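Local coordinates for Peptide/nickel transport system substrate-binding protein (Listeria monocytogenes serotype 1/2a, PDB 5KZT) that binds peptides, probably handing them to a membrane transporter for uptake as an extracellular solute-binding protein of the OppA type, at residues A[267-272]-A[495-500]; A[320-325]-A[334-339]; A[250-255]-A[376-381]. All coordinates share one frame; numbering follows the deposited sequence.

Contact 1 of 3, residues A[267-272]-A[495-500]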
# COMPACT_ATOMS: atom_id res chain seq x y z
N VAL A 267 -13.27 9.75 2.23
CA VAL A 267 -11.86 9.75 2.58
C VAL A 267 -11.10 9.75 1.26
O VAL A 267 -11.32 8.87 0.44
CB VAL A 267 -11.56 8.49 3.42
CG1 VAL A 267 -10.06 8.26 3.60
CG2 VAL A 267 -12.26 8.59 4.77
N ASN A 268 -10.24 10.76 1.05
CA ASN A 268 -9.30 10.79 -0.08
C ASN A 268 -8.08 9.99 0.32
O ASN A 268 -7.37 10.36 1.25
CB ASN A 268 -8.89 12.21 -0.45
CG ASN A 268 -7.84 12.26 -1.57
OD1 ASN A 268 -7.52 11.25 -2.24
ND2 ASN A 268 -7.28 13.46 -1.78
N ASN A 269 -7.81 8.91 -0.38
CA ASN A 269 -6.74 8.00 -0.03
C ASN A 269 -5.38 8.37 -0.68
O ASN A 269 -4.39 7.72 -0.39
CB ASN A 269 -7.17 6.57 -0.42
CG ASN A 269 -8.45 6.11 0.30
OD1 ASN A 269 -9.55 6.25 -0.23
ND2 ASN A 269 -8.31 5.58 1.50
N SER A 270 -5.35 9.37 -1.57
CA SER A 270 -4.15 9.69 -2.40
C SER A 270 -3.52 8.44 -3.05
O SER A 270 -2.30 8.34 -3.17
CB SER A 270 -3.09 10.46 -1.60
OG SER A 270 -3.58 11.71 -1.16
N SER A 271 -4.38 7.52 -3.46
CA SER A 271 -3.98 6.24 -4.02
C SER A 271 -4.42 6.21 -5.47
O SER A 271 -5.42 6.86 -5.84
CB SER A 271 -4.62 5.11 -3.23
OG SER A 271 -4.13 5.14 -1.90
N THR A 272 -3.66 5.49 -6.29
CA THR A 272 -3.95 5.35 -7.71
C THR A 272 -4.20 3.88 -8.04
O THR A 272 -3.40 3.01 -7.65
CB THR A 272 -2.76 5.85 -8.53
OG1 THR A 272 -2.52 7.23 -8.20
CG2 THR A 272 -3.04 5.71 -10.04
N TYR A 495 -8.12 5.36 -12.01
CA TYR A 495 -8.71 6.32 -11.07
C TYR A 495 -7.86 6.63 -9.85
O TYR A 495 -7.01 5.84 -9.44
CB TYR A 495 -10.10 5.87 -10.64
CG TYR A 495 -10.20 4.60 -9.78
CD1 TYR A 495 -10.35 3.34 -10.36
CD2 TYR A 495 -10.21 4.67 -8.40
CE1 TYR A 495 -10.48 2.20 -9.59
CE2 TYR A 495 -10.35 3.54 -7.62
CZ TYR A 495 -10.48 2.31 -8.21
OH TYR A 495 -10.61 1.17 -7.42
N GLN A 496 -8.13 7.81 -9.29
CA GLN A 496 -7.55 8.25 -8.04
C GLN A 496 -8.59 7.94 -6.99
O GLN A 496 -9.74 8.42 -7.09
CB GLN A 496 -7.29 9.75 -8.06
CG GLN A 496 -6.47 10.23 -9.25
CD GLN A 496 -6.32 11.73 -9.26
OE1 GLN A 496 -5.73 12.30 -8.33
NE2 GLN A 496 -6.88 12.40 -10.29
N ARG A 497 -8.23 7.15 -5.99
CA ARG A 497 -9.23 6.55 -5.12
C ARG A 497 -9.68 7.45 -3.98
O ARG A 497 -8.87 8.03 -3.27
CB ARG A 497 -8.70 5.24 -4.55
CG ARG A 497 -9.77 4.28 -4.06
CD ARG A 497 -9.75 4.09 -2.57
NE ARG A 497 -8.71 3.20 -2.06
CZ ARG A 497 -8.80 1.87 -1.90
NH1 ARG A 497 -7.76 1.21 -1.40
NH2 ARG A 497 -9.87 1.17 -2.24
N SER A 498 -11.00 7.57 -3.83
CA SER A 498 -11.63 7.98 -2.57
C SER A 498 -12.54 6.84 -2.12
O SER A 498 -12.92 5.99 -2.92
CB SER A 498 -12.42 9.28 -2.73
OG SER A 498 -11.55 10.41 -2.80
N THR A 499 -12.88 6.84 -0.82
CA THR A 499 -13.67 5.78 -0.22
C THR A 499 -14.81 6.45 0.56
O THR A 499 -14.59 7.44 1.26
CB THR A 499 -12.83 4.91 0.73
OG1 THR A 499 -11.68 4.41 0.03
CG2 THR A 499 -13.64 3.73 1.24
N ALA A 500 -16.03 5.96 0.36
CA ALA A 500 -17.21 6.50 1.05
C ALA A 500 -17.65 5.55 2.15
O ALA A 500 -17.56 4.32 2.00
CB ALA A 500 -18.34 6.73 0.07
O HOH W 1 -6.56 9.41 -4.62
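Val267 and Thr499 form an antiparallel hydrogen-bonded pair, with Val267 N to Thr499 O at 2.8 Å and Thr499 N to Val267 O at 2.9 Å. Farther along, the strands lose step. Between the non-hydrogen-bonded pairs Asn268-Ser498 and Thr272-Gln496 comes an enlarged bulge, three residues (Asn269 to Ser271) lying opposite Arg497. Arg497 spans it with both backbone groups, its O accepting from Asn269 N (3.2 Å) and its N donating to Ser271 O (2.8 Å). Water 1 sits in the widened gap, 3.0 Å from both Ser271 O and Arg497 O. The bend is shaped by an Asx turn, Ser270 N to Asn268 OD1, with Ser270 in a left-handed conformation.

The amide of Asn269 folds over the partner strand: its CG lies 3.7 Å from Arg497 CD, and its plane is turned 58° from the guanidinium. On the same side of the amide lies the hydroxyl of Thr499. Bends at chi2 and chi3 carry the arginine past Asn269 to the ligand, where NH2 meets the peptide backbone; NE is buried without a partner in the model. Tyr495 OH hydrogen-bonds a basic side chain of the peptide, and Ser271 OG, in one of its two conformers, an acidic one.

Strand 420-425 continues the sheet beyond Thr272, strand 316-317 pairs beside Gln496, and helix 303-311 packs against the Tyr495 ring.

Contact 2 of 3, residues A[320-325]-A[334-339]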
# COMPACT_ATOMS: atom_id res chain seq x y z
N ASN A 320 -2.48 9.99 -14.55
CA ASN A 320 -1.15 9.99 -13.98
C ASN A 320 -1.08 8.84 -12.97
O ASN A 320 -2.07 8.50 -12.30
CB ASN A 320 -0.86 11.27 -13.22
CG ASN A 320 -0.95 12.51 -14.08
OD1 ASN A 320 -2.04 13.03 -14.31
ND2 ASN A 320 0.20 12.97 -14.57
N LEU A 321 0.11 8.28 -12.83
CA LEU A 321 0.40 7.35 -11.75
C LEU A 321 0.43 8.05 -10.40
O LEU A 321 -0.14 7.56 -9.41
CB LEU A 321 1.75 6.67 -12.00
CG LEU A 321 2.25 5.80 -10.87
CD1 LEU A 321 1.24 4.72 -10.52
CD2 LEU A 321 3.61 5.22 -11.24
N VAL A 322 1.10 9.20 -10.36
CA VAL A 322 1.19 10.01 -9.16
C VAL A 322 -0.15 10.74 -8.99
O VAL A 322 -0.65 11.32 -9.94
CB VAL A 322 2.37 11.01 -9.22
CG1 VAL A 322 2.35 11.96 -8.03
CG2 VAL A 322 3.70 10.25 -9.30
N PRO A 323 -0.77 10.64 -7.80
CA PRO A 323 -2.07 11.25 -7.60
C PRO A 323 -2.00 12.78 -7.50
O PRO A 323 -0.99 13.32 -7.05
CB PRO A 323 -2.57 10.62 -6.30
CG PRO A 323 -1.33 10.24 -5.59
CD PRO A 323 -0.38 9.80 -6.66
N GLU A 324 -3.06 13.45 -7.95
CA GLU A 324 -3.16 14.91 -7.82
C GLU A 324 -3.27 15.28 -6.36
O GLU A 324 -3.86 14.54 -5.59
CB GLU A 324 -4.39 15.45 -8.52
CG GLU A 324 -4.44 15.25 -10.01
CD GLU A 324 -5.64 15.95 -10.59
OE1 GLU A 324 -5.48 17.11 -11.06
OE2 GLU A 324 -6.74 15.37 -10.53
N GLY A 325 -2.71 16.42 -5.99
CA GLY A 325 -2.86 16.98 -4.66
C GLY A 325 -1.95 16.38 -3.60
O GLY A 325 -2.16 16.63 -2.42
N GLU A 334 4.36 23.86 -7.32
CA GLU A 334 3.32 23.36 -8.22
C GLU A 334 3.21 21.85 -8.15
O GLU A 334 4.20 21.14 -7.98
CB GLU A 334 3.58 23.81 -9.67
CG GLU A 334 3.46 25.30 -9.90
CD GLU A 334 2.03 25.83 -9.82
OE1 GLU A 334 1.06 25.07 -9.64
OE2 GLU A 334 1.89 27.04 -9.93
N ASP A 335 1.98 21.36 -8.30
CA ASP A 335 1.67 19.93 -8.26
C ASP A 335 2.42 19.16 -9.34
O ASP A 335 2.41 19.55 -10.52
CB ASP A 335 0.17 19.71 -8.49
CG ASP A 335 -0.31 18.35 -8.05
OD1 ASP A 335 0.36 17.32 -8.32
OD2 ASP A 335 -1.39 18.30 -7.41
N TYR A 336 3.06 18.06 -8.92
CA TYR A 336 3.70 17.11 -9.85
C TYR A 336 2.84 16.81 -11.07
O TYR A 336 3.33 16.86 -12.20
CB TYR A 336 3.98 15.79 -9.13
CG TYR A 336 4.65 14.72 -9.98
CD1 TYR A 336 3.89 13.88 -10.80
CD2 TYR A 336 6.03 14.53 -9.94
CE1 TYR A 336 4.49 12.89 -11.57
CE2 TYR A 336 6.63 13.53 -10.70
CZ TYR A 336 5.86 12.72 -11.51
OH TYR A 336 6.45 11.73 -12.29
N THR A 337 1.55 16.52 -10.84
CA THR A 337 0.64 16.16 -11.95
C THR A 337 0.40 17.27 -12.98
O THR A 337 0.24 16.98 -14.16
CB THR A 337 -0.74 15.65 -11.47
OG1 THR A 337 -1.38 16.64 -10.67
CG2 THR A 337 -0.60 14.42 -10.70
N LYS A 338 0.38 18.52 -12.53
CA LYS A 338 0.28 19.67 -13.45
C LYS A 338 1.56 19.79 -14.33
O LYS A 338 1.47 20.03 -15.54
CB LYS A 338 0.01 20.96 -12.64
CG LYS A 338 -0.11 22.25 -13.44
CD LYS A 338 -0.07 23.49 -12.54
CE LYS A 338 -0.20 24.79 -13.34
NZ LYS A 338 0.90 24.97 -14.32
N GLU A 339 2.72 19.59 -13.73
CA GLU A 339 4.00 19.61 -14.47
C GLU A 339 4.15 18.43 -15.41
O GLU A 339 4.69 18.57 -16.50
CB GLU A 339 5.20 19.68 -13.51
CG GLU A 339 5.17 20.91 -12.61
CD GLU A 339 6.38 21.03 -11.72
OE1 GLU A 339 7.00 20.01 -11.37
OE2 GLU A 339 6.68 22.17 -11.36
O HOH W 2 -2.12 15.76 -15.07
O HOH W 3 0.72 15.34 -6.46
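Asp335, the N-cap of helix 336-340, holds Gly325 in a short-range contact between that helix and the loop after strand 316-317, largely buried at the flank of the sheet. The carboxylate serves both sides. OD2 takes Gly325 N at 2.7 Å on its syn lone pair. OD1 accepts the capping bond from Thr337 N at 2.9 Å, on the anti side and 35° out of the carboxylate plane, and a weak bond from Thr337 OG1. Water 3 lies 2.7 Å from Asp335 OD1 and equally close to Pro323 O, so the loop meets the cap through solvent as well.

Thr337 fills the middle of the interface. Its OG1 stands between backbone N and carbonyl carbon (chi1 58°), which turns it back toward the cap and sends CG2 into the loop, 3.2 Å from Val322 O. Glu324 CG comes across at about a right angle to OG1, and the Asn320 amide crosses the threonine slantwise; water 2 links Asn320 OD1 to Thr337 O. Val322 crosses Tyr336 at about a right angle, its branches meeting CD1 and CE1 obliquely, with CG2 3.6 Å from CE1. Tyr336 OH goes on to Met477 O, and Asn320 ND2 to Gly341 O and Glu481, which tie both segments to helix 471-487 and its surroundings.

Because one carboxylate receives backbone N-H groups from the helix start and from the loop, its negative form is probably favoured, despite the like charge of Glu324, whose OE1 is 5.6 Å from Asp335 OD2.

Contact 3 of 3, residues A[250-255]-A[376-381]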
# COMPACT_ATOMS: atom_id res chain seq x y z
N LEU A 250 -19.36 2.18 1.57
CA LEU A 250 -20.45 2.26 0.60
C LEU A 250 -19.85 2.33 -0.79
O LEU A 250 -18.99 3.14 -1.03
CB LEU A 250 -21.28 3.53 0.81
CG LEU A 250 -21.87 3.76 2.20
CD1 LEU A 250 -22.41 5.17 2.30
CD2 LEU A 250 -22.94 2.73 2.51
N SER A 251 -20.36 1.53 -1.70
CA SER A 251 -19.87 1.55 -3.06
C SER A 251 -21.04 1.70 -4.04
O SER A 251 -22.18 1.36 -3.71
CB SER A 251 -19.09 0.28 -3.31
OG SER A 251 -18.95 0.08 -4.68
N ALA A 252 -20.73 2.25 -5.23
CA ALA A 252 -21.68 2.35 -6.34
C ALA A 252 -23.03 2.95 -5.88
O ALA A 252 -23.04 4.00 -5.25
CB ALA A 252 -21.83 0.99 -7.04
N ASP A 253 -24.16 2.29 -6.15
CA ASP A 253 -25.46 2.85 -5.78
C ASP A 253 -25.67 3.02 -4.27
O ASP A 253 -26.42 3.90 -3.86
CB ASP A 253 -26.61 2.02 -6.38
CG ASP A 253 -26.55 1.98 -7.89
OD1 ASP A 253 -26.24 3.02 -8.51
OD2 ASP A 253 -26.81 0.90 -8.46
N TYR A 254 -25.03 2.21 -3.44
CA TYR A 254 -25.11 2.40 -2.00
C TYR A 254 -24.48 3.73 -1.54
O TYR A 254 -24.96 4.35 -0.59
CB TYR A 254 -24.48 1.24 -1.24
CG TYR A 254 -25.29 -0.02 -1.30
CD1 TYR A 254 -26.36 -0.23 -0.43
CD2 TYR A 254 -25.00 -1.03 -2.23
CE1 TYR A 254 -27.11 -1.39 -0.47
CE2 TYR A 254 -25.74 -2.20 -2.27
CZ TYR A 254 -26.80 -2.37 -1.39
OH TYR A 254 -27.56 -3.51 -1.42
N ALA A 255 -23.41 4.16 -2.20
CA ALA A 255 -22.81 5.45 -1.90
C ALA A 255 -23.76 6.56 -2.36
O ALA A 255 -24.12 7.46 -1.59
CB ALA A 255 -21.47 5.60 -2.59
N THR A 376 -14.81 -8.79 -4.20
CA THR A 376 -15.91 -8.04 -3.59
C THR A 376 -17.00 -7.83 -4.65
O THR A 376 -16.75 -7.98 -5.87
CB THR A 376 -15.44 -6.68 -3.05
OG1 THR A 376 -14.88 -5.89 -4.11
CG2 THR A 376 -14.40 -6.87 -1.96
N GLU A 377 -18.20 -7.50 -4.20
CA GLU A 377 -19.30 -7.16 -5.11
C GLU A 377 -18.88 -6.05 -6.06
O GLU A 377 -19.16 -6.11 -7.27
CB GLU A 377 -20.54 -6.72 -4.33
CG GLU A 377 -21.74 -6.35 -5.20
CD GLU A 377 -22.99 -6.11 -4.39
OE1 GLU A 377 -22.94 -5.39 -3.37
OE2 GLU A 377 -24.05 -6.64 -4.77
N ASN A 378 -18.22 -5.03 -5.53
CA ASN A 378 -17.85 -3.89 -6.37
C ASN A 378 -16.72 -4.21 -7.33
O ASN A 378 -16.67 -3.66 -8.42
CB ASN A 378 -17.51 -2.64 -5.55
CG ASN A 378 -17.62 -1.36 -6.37
OD1 ASN A 378 -18.71 -1.01 -6.85
ND2 ASN A 378 -16.50 -0.66 -6.56
N ALA A 379 -15.80 -5.09 -6.93
CA ALA A 379 -14.73 -5.51 -7.85
C ALA A 379 -15.31 -6.29 -9.04
O ALA A 379 -14.86 -6.11 -10.15
CB ALA A 379 -13.70 -6.35 -7.11
N ARG A 380 -16.32 -7.12 -8.78
CA ARG A 380 -17.05 -7.84 -9.83
C ARG A 380 -17.81 -6.89 -10.80
O ARG A 380 -17.79 -7.08 -12.00
CB ARG A 380 -17.99 -8.85 -9.16
CG ARG A 380 -18.92 -9.64 -10.08
CD ARG A 380 -19.73 -10.61 -9.23
NE ARG A 380 -20.89 -11.18 -9.94
CZ ARG A 380 -21.73 -12.09 -9.43
NH1 ARG A 380 -21.56 -12.54 -8.18
NH2 ARG A 380 -22.74 -12.55 -10.16
N LYS A 381 -18.47 -5.87 -10.26
CA LYS A 381 -19.04 -4.79 -11.06
C LYS A 381 -17.97 -4.08 -11.93
O LYS A 381 -18.19 -3.79 -13.12
CB LYS A 381 -19.72 -3.77 -10.15
CG LYS A 381 -20.54 -2.73 -10.88
CD LYS A 381 -21.05 -1.68 -9.92
CE LYS A 381 -21.82 -0.62 -10.66
NZ LYS A 381 -23.05 -1.16 -11.30
O HOH W 4 -24.91 -5.33 -1.36
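Glu377 OE1 approaches the Tyr254 ring obliquely, 4.4 Å from CE2, while Ser251 O, from the tyrosine's own segment, lies in plane at the ring edge. Water 4 joins the two polar ends: it donates to Glu377 OE1 at 2.8 Å and has a weak bond with Tyr254 OH. The second flat group, the Asn378 amide, points at Ser251, but its end is probably turned over in the model and the spacing to the serine hydroxyl is implausibly tight, so how these two bond is doubtful. Next to them Ala252 CB packs against the aliphatic part of Lys381, 4.0 Å from CE. The lysine runs extended from CG (chi1 -170°) and bends only at its last torsion, where NZ ends 5.1 Å from Asp253 OD2; Asp253 OD1 makes its salt bridge with Lys312.

The contact sets the start of helix 377-393 beside the short helix 252-256. Thr376 OG1 caps the former by accepting from Ala379 N, and also has a weak bond with the backbone of the bound peptide. With no clear direct hydrogen bond across, the chemistry is that of a modest junction, joined by water and methylene packing, close to the ligand.

Overall arrangement
Contact 1 is the middle piece. Its centre lies 14 Å from that of contact 2 and 15 Å from that of contact 3, whereas contacts 2 and 3 come no nearer than about 18 Å between nearest atoms. Toward contact 2, the loop 320-325 is fastened to both strands by probable hydrogen bonds, Thr272 OG1 to Leu321 O at 2.7 Å and Glu324 N to Gln496 OE1 at 2.9 Å. Toward contact 3, Leu250 N probably bonds Ala500 O at 2.8 Å, extending the sheet. The bound peptide is touched from contact 1 and contact 3, by strand side chains in one and a helix start in the other.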